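Local coordinates for protein cellulose 1,4-beta-cellobiosidase (Clostridium thermocellum, PDB 3ZQX) that serves as the family 3b carbohydrate-binding module of a cellulosomal cellobiohydrolase, from a cellulose-binding family, though it appears adhesion-deficient in its natural form, and carries one bound calcium ion, at residues Ile38-Tyr43 against Val130-Asn135. The protein carries 1 engineered substitution. Residues are numbered along the deposited sequence; the frame is centred on the assembly and turned at random.
Sequences IVLRYY and VTLYKN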
loop_
_atom_site.group_PDB
_atom_site.type_symbol
_atom_site.label_atom_id
_atom_site.label_comp_id
_atom_site.label_asym_id
_atom_site.label_seq_id
_atom_site.Cartn_x
_atom_site.Cartn_y
_atom_site.Cartn_z
ATOM N N ILE A 38 -3.143 -10.945 5.761
ATOM C CA ILE A 38 -2.344 -9.726 5.861
ATOM C C ILE A 38 -3.083 -8.523 5.278
ATOM O O ILE A 38 -3.694 -8.629 4.213
ATOM C CB ILE A 38 -0.977 -9.940 5.168
ATOM C CG1 ILE A 38 -0.164 -10.988 5.939
ATOM C CG2 ILE A 38 -0.217 -8.633 5.035
ATOM C CD1 ILE A 38 1.040 -11.524 5.204
ATOM N N VAL A 39 -3.046 -7.402 5.994
ATOM C CA VAL A 39 -3.669 -6.159 5.569
ATOM C C VAL A 39 -2.577 -5.106 5.425
ATOM O O VAL A 39 -1.791 -4.894 6.352
ATOM C CB VAL A 39 -4.686 -5.690 6.629
ATOM C CG1 VAL A 39 -5.223 -4.310 6.297
ATOM C CG2 VAL A 39 -5.827 -6.695 6.769
ATOM N N LEU A 40 -2.523 -4.456 4.267
ATOM C CA LEU A 40 -1.584 -3.363 4.016
ATOM C C LEU A 40 -2.346 -2.042 3.946
ATOM O O LEU A 40 -3.436 -1.989 3.372
ATOM C CB LEU A 40 -0.846 -3.617 2.693
ATOM C CG LEU A 40 0.120 -2.543 2.175
ATOM C CD1 LEU A 40 1.227 -3.156 1.317
ATOM C CD2 LEU A 40 -0.605 -1.455 1.404
ATOM N N ARG A 41 -1.784 -0.975 4.525
ATOM C CA ARG A 41 -2.399 0.350 4.401
ATOM C C ARG A 41 -1.405 1.418 3.970
ATOM O O ARG A 41 -0.302 1.529 4.520
ATOM C CB ARG A 41 -3.088 0.770 5.704
ATOM C CG ARG A 41 -4.263 -0.123 6.042
ATOM C CD ARG A 41 -4.946 0.253 7.350
ATOM N NE ARG A 41 -6.106 -0.621 7.534
ATOM C CZ ARG A 41 -6.822 -0.712 8.648
ATOM N NH1 ARG A 41 -6.494 -0.000 9.713
ATOM N NH2 ARG A 41 -7.864 -1.535 8.693
ATOM N N TYR A 42 -1.824 2.183 2.962
ATOM C CA TYR A 42 -1.114 3.353 2.461
ATOM C C TYR A 42 -1.969 4.575 2.773
ATOM O O TYR A 42 -3.102 4.685 2.301
ATOM C CB TYR A 42 -0.893 3.224 0.939
ATOM C CG TYR A 42 -0.257 4.447 0.293
ATOM C CD1 TYR A 42 -1.029 5.525 -0.115
ATOM C CD2 TYR A 42 1.121 4.519 0.100
ATOM C CE1 TYR A 42 -0.448 6.643 -0.696
ATOM C CE2 TYR A 42 1.709 5.631 -0.469
ATOM C CZ TYR A 42 0.928 6.692 -0.871
ATOM O OH TYR A 42 1.547 7.787 -1.435
ATOM N N TYR A 43 -1.427 5.469 3.595
ATOM C CA TYR A 43 -2.185 6.580 4.168
ATOM C C TYR A 43 -2.115 7.823 3.303
ATOM O O TYR A 43 -1.030 8.278 2.938
ATOM C CB TYR A 43 -1.673 6.879 5.585
ATOM C CG TYR A 43 -1.829 5.685 6.494
ATOM C CD1 TYR A 43 -3.029 5.445 7.142
ATOM C CD2 TYR A 43 -0.799 4.755 6.648
ATOM C CE1 TYR A 43 -3.199 4.329 7.948
ATOM C CE2 TYR A 43 -0.954 3.635 7.448
ATOM C CZ TYR A 43 -2.152 3.428 8.098
ATOM O OH TYR A 43 -2.289 2.305 8.879
ATOM N N VAL A 130 4.102 2.741 5.480
ATOM C CA VAL A 130 3.059 1.850 4.987
ATOM C C VAL A 130 3.009 0.711 5.986
ATOM O O VAL A 130 4.034 0.105 6.287
ATOM C CB VAL A 130 3.378 1.348 3.560
ATOM C CG1 VAL A 130 2.415 0.250 3.112
ATOM C CG2 VAL A 130 3.350 2.518 2.592
ATOM N N THR A 131 1.827 0.417 6.501
ATOM C CA THR A 131 1.686 -0.531 7.599
ATOM C C THR A 131 1.199 -1.892 7.127
ATOM O O THR A 131 0.554 -2.022 6.073
ATOM C CB THR A 131 0.697 -0.025 8.642
ATOM O OG1 THR A 131 -0.517 0.307 7.964
ATOM C CG2 THR A 131 1.251 1.190 9.392
ATOM N N LEU A 132 1.576 -2.915 7.888
ATOM C CA LEU A 132 0.966 -4.235 7.777
ATOM C C LEU A 132 0.340 -4.637 9.099
ATOM O O LEU A 132 0.935 -4.436 10.169
ATOM C CB LEU A 132 1.985 -5.309 7.412
ATOM C CG LEU A 132 2.711 -5.149 6.088
ATOM C CD1 LEU A 132 3.773 -6.230 5.938
ATOM C CD2 LEU A 132 1.726 -5.167 4.924
ATOM N N TYR A 133 -0.844 -5.241 8.998
ATOM C CA TYR A 133 -1.549 -5.839 10.126
ATOM C C TYR A 133 -1.762 -7.315 9.856
ATOM O O TYR A 133 -1.984 -7.732 8.705
ATOM C CB TYR A 133 -2.912 -5.178 10.334
ATOM C CG TYR A 133 -2.821 -3.731 10.743
ATOM C CD1 TYR A 133 -2.676 -2.726 9.793
ATOM C CD2 TYR A 133 -2.860 -3.362 12.078
ATOM C CE1 TYR A 133 -2.585 -1.398 10.165
ATOM C CE2 TYR A 133 -2.768 -2.027 12.456
ATOM C CZ TYR A 133 -2.626 -1.054 11.489
ATOM O OH TYR A 133 -2.533 0.279 11.836
ATOM N N LYS A 134 -1.648 -8.105 10.915
ATOM C CA LYS A 134 -1.876 -9.531 10.842
ATOM C C LYS A 134 -2.311 -9.988 12.227
ATOM O O LYS A 134 -1.756 -9.535 13.231
ATOM C CB LYS A 134 -0.570 -10.203 10.432
ATOM C CG LYS A 134 -0.606 -11.706 10.436
ATOM C CD LYS A 134 0.629 -12.297 9.763
ATOM C CE LYS A 134 1.926 -11.728 10.332
ATOM N NZ LYS A 134 2.165 -12.105 11.754
ATOM N N ASN A 135 -3.259 -10.910 12.291
ATOM C CA ASN A 135 -3.750 -11.408 13.567
ATOM C C ASN A 135 -4.198 -10.288 14.496
ATOM O O ASN A 135 -4.015 -10.370 15.703
ATOM C CB ASN A 135 -2.703 -12.280 14.258
ATOM C CG ASN A 135 -3.308 -13.143 15.355
ATOM O OD1 ASN A 135 -4.411 -13.671 15.206
ATOM N ND2 ASN A 135 -2.597 -13.281 16.461
HETATM O O HOH W 1 -4.632 2.244 10.231
#
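With CG anti to the carbonyl carbon (chi1 -60°), Y43 lays its ring back along its own strand toward R41, its hydroxyl end reaching T131, which holds OG1 between its backbone N and carbonyl carbon (chi1 53°); the hydroxyls, Y43 OH and T131 OG1, hydrogen-bond at 2.8 Å. The threonine oxygen lies at the Y43 ring edge, near its plane. Y133 runs at about a right angle to Y43, with Y43 OH at its edge, in the ring plane. One water joins three side chains, accepting a bond from R41 NH1 at 3.0 Å, pairing with Y43 OH at 2.7 Å and making a longer link of 3.3 Å to Y133 OH. The extended R41 chain brings CD to 4.0 Å from Y133 CE1, its guanidinium plane turned 48° from the ring, while NE bonds Q80 on the next strand. Strands 38-43 and 130-134 are antiparallel neighbours in one sheet of the CBM3 beta-sandwich. V39 and Y133 form a hydrogen-bonded pair with reciprocal, nearly straight bonds (V39 N to Y133 O 2.9 Å), and R41 and T131 form the next. L40, V130 and L132 point from the face opposite these pairs into the core between the sheets: L40 CG meets V130 CG1 and L40 CB meets L132 CD2, both at 3.7 Å; L40 rests on F23 and I25 of strand 15-27, V130 and L132 on V5 of strand 3-9.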